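PDB 3MMI: myosin-4 from Saccharomyces cerevisiae, which acts as a type V myosin motor in mRNA localization, carrying transcripts such as ASH1 mRNA to the bud via SHE3, and is represented here by its globular tail. Local coordinates for residues H167-D172 / D185-K190; N117-Y122 / D140-T145. All blocks are in the same frame, centred on the assembly; numbering follows the deposited sequence.

Interaction 1: H167-D172 / D185-K190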
ATOM      1  N   HIS A 167      -9.897 -12.151   6.129  1.00 36.80           N
ATOM      2  CA  HIS A 167      -9.436 -13.315   6.820  1.00 37.52           C
ATOM      3  C   HIS A 167      -9.132 -12.993   8.279  1.00 38.68           C
ATOM      4  O   HIS A 167      -9.404 -13.784   9.213  1.00 37.29           O
ATOM      5  CB  HIS A 167      -8.190 -13.837   6.131  1.00 39.32           C
ATOM      6  CG  HIS A 167      -7.396 -14.758   6.987  1.00 48.59           C
ATOM      7  ND1 HIS A 167      -6.086 -14.476   7.357  1.00 63.30           N
ATOM      8  CD2 HIS A 167      -7.715 -15.945   7.579  1.00 54.76           C
ATOM      9  CE1 HIS A 167      -5.640 -15.430   8.175  1.00 62.74           C
ATOM     10  NE2 HIS A 167      -6.610 -16.334   8.328  1.00 61.02           N
ATOM     11  N   ILE A 168      -8.596 -11.809   8.517  1.00 34.59           N
ATOM     12  CA  ILE A 168      -8.231 -11.524   9.865  1.00 31.07           C
ATOM     13  C   ILE A 168      -9.393 -10.788  10.522  1.00 30.33           C
ATOM     14  O   ILE A 168      -9.416 -10.636  11.741  1.00 30.57           O
ATOM     15  CB  ILE A 168      -7.017 -10.642   9.878  1.00 32.61           C
ATOM     16  CG1 ILE A 168      -5.807 -11.425   9.415  1.00 35.79           C
ATOM     17  CG2 ILE A 168      -6.790 -10.067  11.154  1.00 32.26           C
ATOM     18  CD1 ILE A 168      -4.709 -10.495   9.208  1.00 43.78           C
ATOM     19  N   GLU A 169     -10.386 -10.360   9.762  1.00 26.11           N
ATOM     20  CA  GLU A 169     -11.603  -9.831  10.406  1.00 26.86           C
ATOM     21  C   GLU A 169     -11.380  -8.454  11.119  1.00 26.07           C
ATOM     22  O   GLU A 169     -11.906  -8.167  12.244  1.00 23.88           O
ATOM     23  CB  GLU A 169     -12.176 -10.857  11.428  1.00 26.00           C
ATOM     24  CG  GLU A 169     -12.493 -12.252  10.811  1.00 35.81           C
ATOM     25  CD  GLU A 169     -13.024 -13.245  11.844  1.00 41.76           C
ATOM     26  OE1 GLU A 169     -14.175 -13.577  11.794  1.00 43.58           O
ATOM     27  OE2 GLU A 169     -12.294 -13.696  12.730  1.00 49.42           O
ATOM     28  N   ILE A 170     -10.600  -7.596  10.477  1.00 26.64           N
ATOM     29  CA  ILE A 170     -10.228  -6.333  11.063  1.00 27.87           C
ATOM     30  C   ILE A 170     -11.413  -5.514  11.566  1.00 25.94           C
ATOM     31  O   ILE A 170     -11.353  -4.960  12.668  1.00 27.03           O
ATOM     32  CB  ILE A 170      -9.280  -5.484  10.170  1.00 31.65           C
ATOM     33  CG1 ILE A 170      -7.798  -5.719  10.588  1.00 41.31           C
ATOM     34  CG2 ILE A 170      -9.361  -4.021  10.545  1.00 25.60           C
ATOM     35  CD1 ILE A 170      -7.029  -6.595   9.714  1.00 33.09           C
ATOM     36  N   PHE A 171     -12.496  -5.508  10.830  1.00 23.61           N
ATOM     37  CA  PHE A 171     -13.684  -4.878  11.262  1.00 22.48           C
ATOM     38  C   PHE A 171     -14.213  -5.326  12.636  1.00 25.42           C
ATOM     39  O   PHE A 171     -14.449  -4.495  13.527  1.00 26.03           O
ATOM     40  CB  PHE A 171     -14.807  -4.945  10.189  1.00 23.51           C
ATOM     41  CG  PHE A 171     -16.073  -4.282  10.671  1.00 24.50           C
ATOM     42  CD1 PHE A 171     -16.221  -2.898  10.574  1.00 25.31           C
ATOM     43  CD2 PHE A 171     -17.035  -5.004  11.349  1.00 25.17           C
ATOM     44  CE1 PHE A 171     -17.411  -2.234  11.108  1.00 26.95           C
ATOM     45  CE2 PHE A 171     -18.188  -4.377  11.903  1.00 27.81           C
ATOM     46  CZ  PHE A 171     -18.418  -3.004  11.753  1.00 24.42           C
ATOM     47  N   ASP A 172     -14.463  -6.628  12.804  1.00 27.59           N
ATOM     48  CA  ASP A 172     -14.978  -7.190  14.063  1.00 29.78           C
ATOM     49  C   ASP A 172     -14.047  -7.066  15.186  1.00 27.21           C
ATOM     50  O   ASP A 172     -14.489  -6.992  16.303  1.00 31.26           O
ATOM     51  CB  ASP A 172     -15.356  -8.682  13.980  1.00 30.75           C
ATOM     52  CG  ASP A 172     -16.682  -8.907  13.271  1.00 37.64           C
ATOM     53  OD1 ASP A 172     -17.540  -8.021  13.350  1.00 37.49           O
ATOM     54  OD2 ASP A 172     -16.855  -9.975  12.605  1.00 45.42           O
ATOM     55  N   ASP A 185      -9.487 -11.222  22.048  1.00 55.75           N
ATOM     56  CA  ASP A 185      -8.168 -11.794  22.264  1.00 55.28           C
ATOM     57  C   ASP A 185      -7.702 -12.791  21.238  1.00 51.14           C
ATOM     58  O   ASP A 185      -6.566 -12.889  20.924  1.00 51.46           O
ATOM     59  CB  ASP A 185      -8.201 -12.525  23.594  1.00 58.00           C
ATOM     60  CG  ASP A 185      -7.921 -11.648  24.753  1.00 60.78           C
ATOM     61  OD1 ASP A 185      -7.773 -10.442  24.590  1.00 60.74           O
ATOM     62  OD2 ASP A 185      -7.843 -12.200  25.850  1.00 61.75           O
ATOM     63  N   GLU A 186      -8.633 -13.571  20.785  1.00 48.21           N
ATOM     64  CA  GLU A 186      -8.450 -14.646  19.807  1.00 44.93           C
ATOM     65  C   GLU A 186      -8.187 -13.999  18.469  1.00 41.71           C
ATOM     66  O   GLU A 186      -7.373 -14.473  17.674  1.00 42.00           O
ATOM     67  CB  GLU A 186      -9.711 -15.509  19.730  1.00 44.97           C
ATOM     68  CG  GLU A 186      -9.515 -16.954  20.074  1.00 50.60           C
ATOM     69  N   LYS A 187      -8.942 -12.941  18.197  1.00 39.50           N
ATOM     70  CA  LYS A 187      -8.869 -12.239  16.926  1.00 37.33           C
ATOM     71  C   LYS A 187      -7.530 -11.469  16.890  1.00 33.60           C
ATOM     72  O   LYS A 187      -6.791 -11.527  15.890  1.00 36.82           O
ATOM     73  CB  LYS A 187     -10.113 -11.327  16.744  1.00 38.73           C
ATOM     74  CG  LYS A 187     -11.392 -12.088  16.489  1.00 35.70           C
ATOM     75  CD  LYS A 187     -12.425 -11.173  15.924  1.00 46.16           C
ATOM     76  CE  LYS A 187     -13.687 -11.956  15.504  1.00 45.49           C
ATOM     77  NZ  LYS A 187     -14.045 -12.875  16.543  1.00 39.54           N
ATOM     78  N   PHE A 188      -7.205 -10.801  17.967  1.00 27.74           N
ATOM     79  CA  PHE A 188      -5.925 -10.142  18.047  1.00 29.32           C
ATOM     80  C   PHE A 188      -4.747 -11.106  17.922  1.00 30.23           C
ATOM     81  O   PHE A 188      -3.713 -10.842  17.305  1.00 29.14           O
ATOM     82  CB  PHE A 188      -5.781  -9.215  19.276  1.00 26.36           C
ATOM     83  CG  PHE A 188      -6.342  -7.824  19.051  1.00 23.99           C
ATOM     84  CD1 PHE A 188      -7.602  -7.478  19.528  1.00 23.42           C
ATOM     85  CD2 PHE A 188      -5.645  -6.878  18.280  1.00 22.52           C
ATOM     86  CE1 PHE A 188      -8.142  -6.233  19.268  1.00 24.54           C
ATOM     87  CE2 PHE A 188      -6.166  -5.597  18.014  1.00 24.32           C
ATOM     88  CZ  PHE A 188      -7.415  -5.258  18.463  1.00 24.15           C
ATOM     89  N   ALA A 189      -4.958 -12.292  18.445  1.00 30.83           N
ATOM     90  CA  ALA A 189      -3.891 -13.280  18.387  1.00 32.10           C
ATOM     91  C   ALA A 189      -3.767 -13.678  16.968  1.00 31.33           C
ATOM     92  O   ALA A 189      -2.688 -13.942  16.520  1.00 32.50           O
ATOM     93  CB  ALA A 189      -4.169 -14.539  19.302  1.00 32.30           C
ATOM     94  N   LYS A 190      -4.872 -13.756  16.239  1.00 30.35           N
ATOM     95  CA  LYS A 190      -4.793 -14.151  14.861  1.00 28.77           C
ATOM     96  C   LYS A 190      -4.147 -13.019  13.998  1.00 31.71           C
ATOM     97  O   LYS A 190      -3.402 -13.325  13.014  1.00 31.45           O
ATOM     98  CB  LYS A 190      -6.211 -14.457  14.330  1.00 33.05           C
TER
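A loose surface contact, made mostly by one lysine chain, joins the kink between helices 132-168 and 170-174 to the first turns of helix 185-204 in the globular tail. K187 leaves its helix toward the kink and reaches over E169 and D172. Its methylene end does the touching: CE of K187 lies 3.6 Å from OE2 of E169 and 4.0 Å from CB of D172. The E169 chain, extended beyond CG, meets the lysine at about a right angle. K187 stays nearly straight as far as CE and then bends (chi4 46°), which leaves its NZ 4.3 Å from OE2 of E169. That is longer than a salt bridge, so the opposite charges probably attract without forming a direct bond. D172 gives the lysine its CB, while its carboxylate OD1 is hydrogen-bonded to N176. E169 owes its position to the backbone. With phi at +70° it is the C-prime residue of a Schellman motif, in which its N reaches A166 O and I170 N reaches S165 O; it also serves as N-cap of the next short helix. Beneath this polar surface, I168 packs on L191 and F194 of helix 185-204, M173 of helix 170-174 touches both K187 and F188, and I170 reaches L223, M226 and L227 of helix 209-234.

Interaction 2: N117-Y122 / D140-T145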
ATOM      1  N   ASN A 117      23.445   0.720 -10.732  1.00 43.26           N
ATOM      2  CA  ASN A 117      24.792   0.104 -10.711  1.00 45.59           C
ATOM      3  C   ASN A 117      25.396  -0.202 -12.123  1.00 44.67           C
ATOM      4  O   ASN A 117      26.573  -0.267 -12.272  1.00 43.68           O
ATOM      5  CB  ASN A 117      24.933  -1.129  -9.758  1.00 46.47           C
ATOM      6  CG  ASN A 117      26.459  -1.602  -9.605  1.00 54.59           C
ATOM      7  OD1 ASN A 117      26.901  -2.608 -10.215  1.00 59.00           O
ATOM      8  ND2 ASN A 117      27.254  -0.805  -8.869  1.00 47.40           N
ATOM      9  N   GLN A 118      24.587  -0.416 -13.146  1.00 46.24           N
ATOM     10  CA  GLN A 118      25.146  -0.614 -14.455  1.00 47.37           C
ATOM     11  C   GLN A 118      25.823   0.665 -14.870  1.00 49.72           C
ATOM     12  O   GLN A 118      26.779   0.668 -15.601  1.00 51.49           O
ATOM     13  CB  GLN A 118      24.081  -1.004 -15.463  1.00 43.86           C
ATOM     14  CG  GLN A 118      23.816  -2.448 -15.409  1.00 50.02           C
ATOM     15  CD  GLN A 118      24.943  -3.274 -15.970  1.00 47.91           C
ATOM     16  OE1 GLN A 118      25.588  -4.047 -15.265  1.00 51.04           O
ATOM     17  NE2 GLN A 118      25.147  -3.142 -17.279  1.00 54.52           N
ATOM     18  N   LYS A 119      25.323   1.793 -14.429  1.00 52.70           N
ATOM     19  CA  LYS A 119      25.723   2.965 -15.122  1.00 56.27           C
ATOM     20  C   LYS A 119      27.022   3.463 -14.528  1.00 58.63           C
ATOM     21  O   LYS A 119      27.834   4.196 -15.153  1.00 56.57           O
ATOM     22  CB  LYS A 119      24.575   3.977 -15.192  1.00 59.04           C
ATOM     23  CG  LYS A 119      24.358   4.858 -14.027  1.00 55.85           C
ATOM     24  CD  LYS A 119      23.520   6.018 -14.547  1.00 55.50           C
ATOM     25  CE  LYS A 119      22.366   6.372 -13.603  1.00 56.45           C
ATOM     26  NZ  LYS A 119      21.206   5.335 -13.651  1.00 47.94           N
ATOM     27  N   THR A 120      27.263   2.940 -13.346  1.00 60.98           N
ATOM     28  CA  THR A 120      28.473   3.241 -12.645  1.00 63.97           C
ATOM     29  C   THR A 120      29.756   2.807 -13.419  1.00 65.63           C
ATOM     30  O   THR A 120      30.861   3.266 -13.077  1.00 64.21           O
ATOM     31  CB  THR A 120      28.506   2.627 -11.229  1.00 65.25           C
ATOM     32  OG1 THR A 120      29.858   2.617 -10.794  1.00 70.04           O
ATOM     33  CG2 THR A 120      28.124   1.207 -11.237  1.00 66.56           C
ATOM     34  N   LEU A 121      29.597   1.960 -14.454  1.00 65.69           N
ATOM     35  CA  LEU A 121      30.766   1.415 -15.204  1.00 64.19           C
ATOM     36  C   LEU A 121      30.882   2.052 -16.586  1.00 63.22           C
ATOM     37  O   LEU A 121      31.788   1.711 -17.358  1.00 63.84           O
ATOM     38  CB  LEU A 121      30.540  -0.084 -15.447  1.00 66.46           C
ATOM     39  CG  LEU A 121      29.485  -0.799 -14.602  1.00 69.76           C
ATOM     40  CD1 LEU A 121      29.398  -2.320 -14.963  1.00 70.89           C
ATOM     41  CD2 LEU A 121      29.839  -0.574 -13.145  1.00 73.13           C
ATOM     42  N   TYR A 122      29.928   2.919 -16.931  1.00 60.16           N
ATOM     43  CA  TYR A 122      29.945   3.580 -18.212  1.00 58.52           C
ATOM     44  C   TYR A 122      30.229   5.081 -18.078  1.00 59.35           C
ATOM     45  O   TYR A 122      30.482   5.599 -16.962  1.00 58.97           O
ATOM     46  CB  TYR A 122      28.625   3.327 -18.964  1.00 57.68           C
ATOM     47  CG  TYR A 122      28.355   1.866 -19.307  1.00 52.79           C
ATOM     48  CD1 TYR A 122      28.937   1.272 -20.440  1.00 51.44           C
ATOM     49  CD2 TYR A 122      27.517   1.087 -18.496  1.00 47.74           C
ATOM     50  CE1 TYR A 122      28.692  -0.071 -20.755  1.00 50.96           C
ATOM     51  CE2 TYR A 122      27.261  -0.230 -18.792  1.00 45.02           C
ATOM     52  CZ  TYR A 122      27.862  -0.815 -19.929  1.00 52.25           C
ATOM     53  OH  TYR A 122      27.623  -2.133 -20.277  1.00 52.64           O
ATOM     54  N   ASP A 140      17.127   6.036 -17.953  1.00 34.38           N
ATOM     55  CA  ASP A 140      15.741   5.924 -18.279  1.00 34.22           C
ATOM     56  C   ASP A 140      15.251   4.610 -17.776  1.00 35.32           C
ATOM     57  O   ASP A 140      14.098   4.521 -17.364  1.00 36.93           O
ATOM     58  CB  ASP A 140      15.561   6.017 -19.773  1.00 33.48           C
ATOM     59  CG  ASP A 140      14.136   6.010 -20.207  1.00 32.14           C
ATOM     60  OD1 ASP A 140      13.407   6.987 -19.981  1.00 39.68           O
ATOM     61  OD2 ASP A 140      13.725   5.038 -20.808  1.00 34.49           O
ATOM     62  N   LEU A 141      16.111   3.578 -17.827  1.00 35.29           N
ATOM     63  CA  LEU A 141      15.705   2.230 -17.432  1.00 33.95           C
ATOM     64  C   LEU A 141      15.349   2.301 -15.933  1.00 32.14           C
ATOM     65  O   LEU A 141      14.381   1.719 -15.464  1.00 32.24           O
ATOM     66  CB  LEU A 141      16.833   1.216 -17.747  1.00 32.39           C
ATOM     67  CG  LEU A 141      16.665  -0.213 -17.244  1.00 33.19           C
ATOM     68  CD1 LEU A 141      15.528  -0.892 -17.945  1.00 31.95           C
ATOM     69  CD2 LEU A 141      17.950  -1.026 -17.428  1.00 37.66           C
ATOM     70  N   GLU A 142      16.159   3.039 -15.209  1.00 31.57           N
ATOM     71  CA  GLU A 142      15.977   3.158 -13.808  1.00 32.07           C
ATOM     72  C   GLU A 142      14.626   3.865 -13.444  1.00 34.44           C
ATOM     73  O   GLU A 142      13.864   3.378 -12.609  1.00 33.57           O
ATOM     74  CB  GLU A 142      17.122   3.897 -13.195  1.00 30.13           C
ATOM     75  CG  GLU A 142      16.842   4.117 -11.757  1.00 31.61           C
ATOM     76  CD  GLU A 142      17.963   4.818 -11.054  1.00 36.02           C
ATOM     77  OE1 GLU A 142      18.981   5.008 -11.664  1.00 44.07           O
ATOM     78  OE2 GLU A 142      17.898   5.166  -9.858  1.00 40.44           O
ATOM     79  N   ASN A 143      14.284   4.941 -14.138  1.00 33.78           N
ATOM     80  CA  ASN A 143      13.031   5.592 -13.842  1.00 35.63           C
ATOM     81  C   ASN A 143      11.845   4.774 -14.286  1.00 34.23           C
ATOM     82  O   ASN A 143      10.858   4.672 -13.537  1.00 34.67           O
ATOM     83  CB  ASN A 143      12.932   7.024 -14.398  1.00 36.62           C
ATOM     84  CG  ASN A 143      14.103   7.925 -13.966  1.00 41.40           C
ATOM     85  OD1 ASN A 143      14.576   7.881 -12.835  1.00 45.17           O
ATOM     86  ND2 ASN A 143      14.574   8.768 -14.902  1.00 49.97           N
ATOM     87  N   GLU A 144      11.940   4.170 -15.447  1.00 30.55           N
ATOM     88  CA  GLU A 144      10.810   3.448 -15.984  1.00 32.38           C
ATOM     89  C   GLU A 144      10.507   2.116 -15.290  1.00 33.08           C
ATOM     90  O   GLU A 144       9.387   1.704 -15.183  1.00 33.17           O
ATOM     91  CB  GLU A 144      11.012   3.222 -17.476  1.00 31.29           C
ATOM     92  CG  GLU A 144      10.744   4.463 -18.256  1.00 39.00           C
ATOM     93  CD  GLU A 144       9.278   4.685 -18.423  1.00 43.05           C
ATOM     94  OE1 GLU A 144       8.585   3.711 -18.898  1.00 51.00           O
ATOM     95  OE2 GLU A 144       8.857   5.821 -18.083  1.00 45.75           O
ATOM     96  N   THR A 145      11.553   1.411 -14.912  1.00 33.55           N
ATOM     97  CA  THR A 145      11.443   0.180 -14.157  1.00 34.25           C
ATOM     98  C   THR A 145      10.767   0.497 -12.757  1.00 34.12           C
ATOM     99  O   THR A 145       9.849  -0.183 -12.309  1.00 31.30           O
ATOM    100  CB  THR A 145      12.886  -0.338 -14.094  1.00 36.87           C
ATOM    101  OG1 THR A 145      13.069  -1.463 -14.988  1.00 43.56           O
ATOM    102  CG2 THR A 145      13.334  -0.584 -12.811  1.00 36.34           C
TER
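K119 sends its ammonium group across to the carboxylate of E142, and this one salt bridge is the whole direct contact between the two segments. It spans two neighbouring parts of the all-helical globular tail, or dilute domain: K119 comes from the region of helix 111-119, with a type I beta turn running from K119 to Y122, and E142 from the long helix 132-168. The turn is closed by Y122 N bonding to K119 O at 3.0 Å. The two chains cross at about a right angle and are shaped differently. E142 stands straight out from its helix, CG anti to the backbone N (chi1 175°) and the rest extended, whereas K119 bends at chi3 and again at chi4 to bring NZ round to it. Only the ends of the chains come together, with 61 Å² buried in all. The same helices also pack through smaller side chains, L141 on A115 and T145 on L111 and P112, while Q118 and Y122 reach helix 53-67 through S63, V66 and R67. In the bridge itself, K119 NZ donates to E142 OE1 at 3.0 Å, approaching the oxygen nearly along its C-O bond.

Overall arrangement
Interaction 2 lies on helix 132-168 itself, near its start, while the touching residues of interaction 1 sit just past its C-terminal end, at the kink and on helix 170-174. Their centres are 44 Å apart, on opposite sides of the chain's centre, and their nearest atoms about 28 Å apart. Neither is a core contact; both are lysine-glutamate pairings at the surface. The chemistry differs in degree. Interaction 2 buries little yet makes a true salt bridge, while interaction 1 buries over three times as much, 211 Å², with K187 contributing the largest share, its methylenes rather than its ammonium doing the touching. One ties the long helix to the helix before it, the other the kink beyond it to helix 185-204.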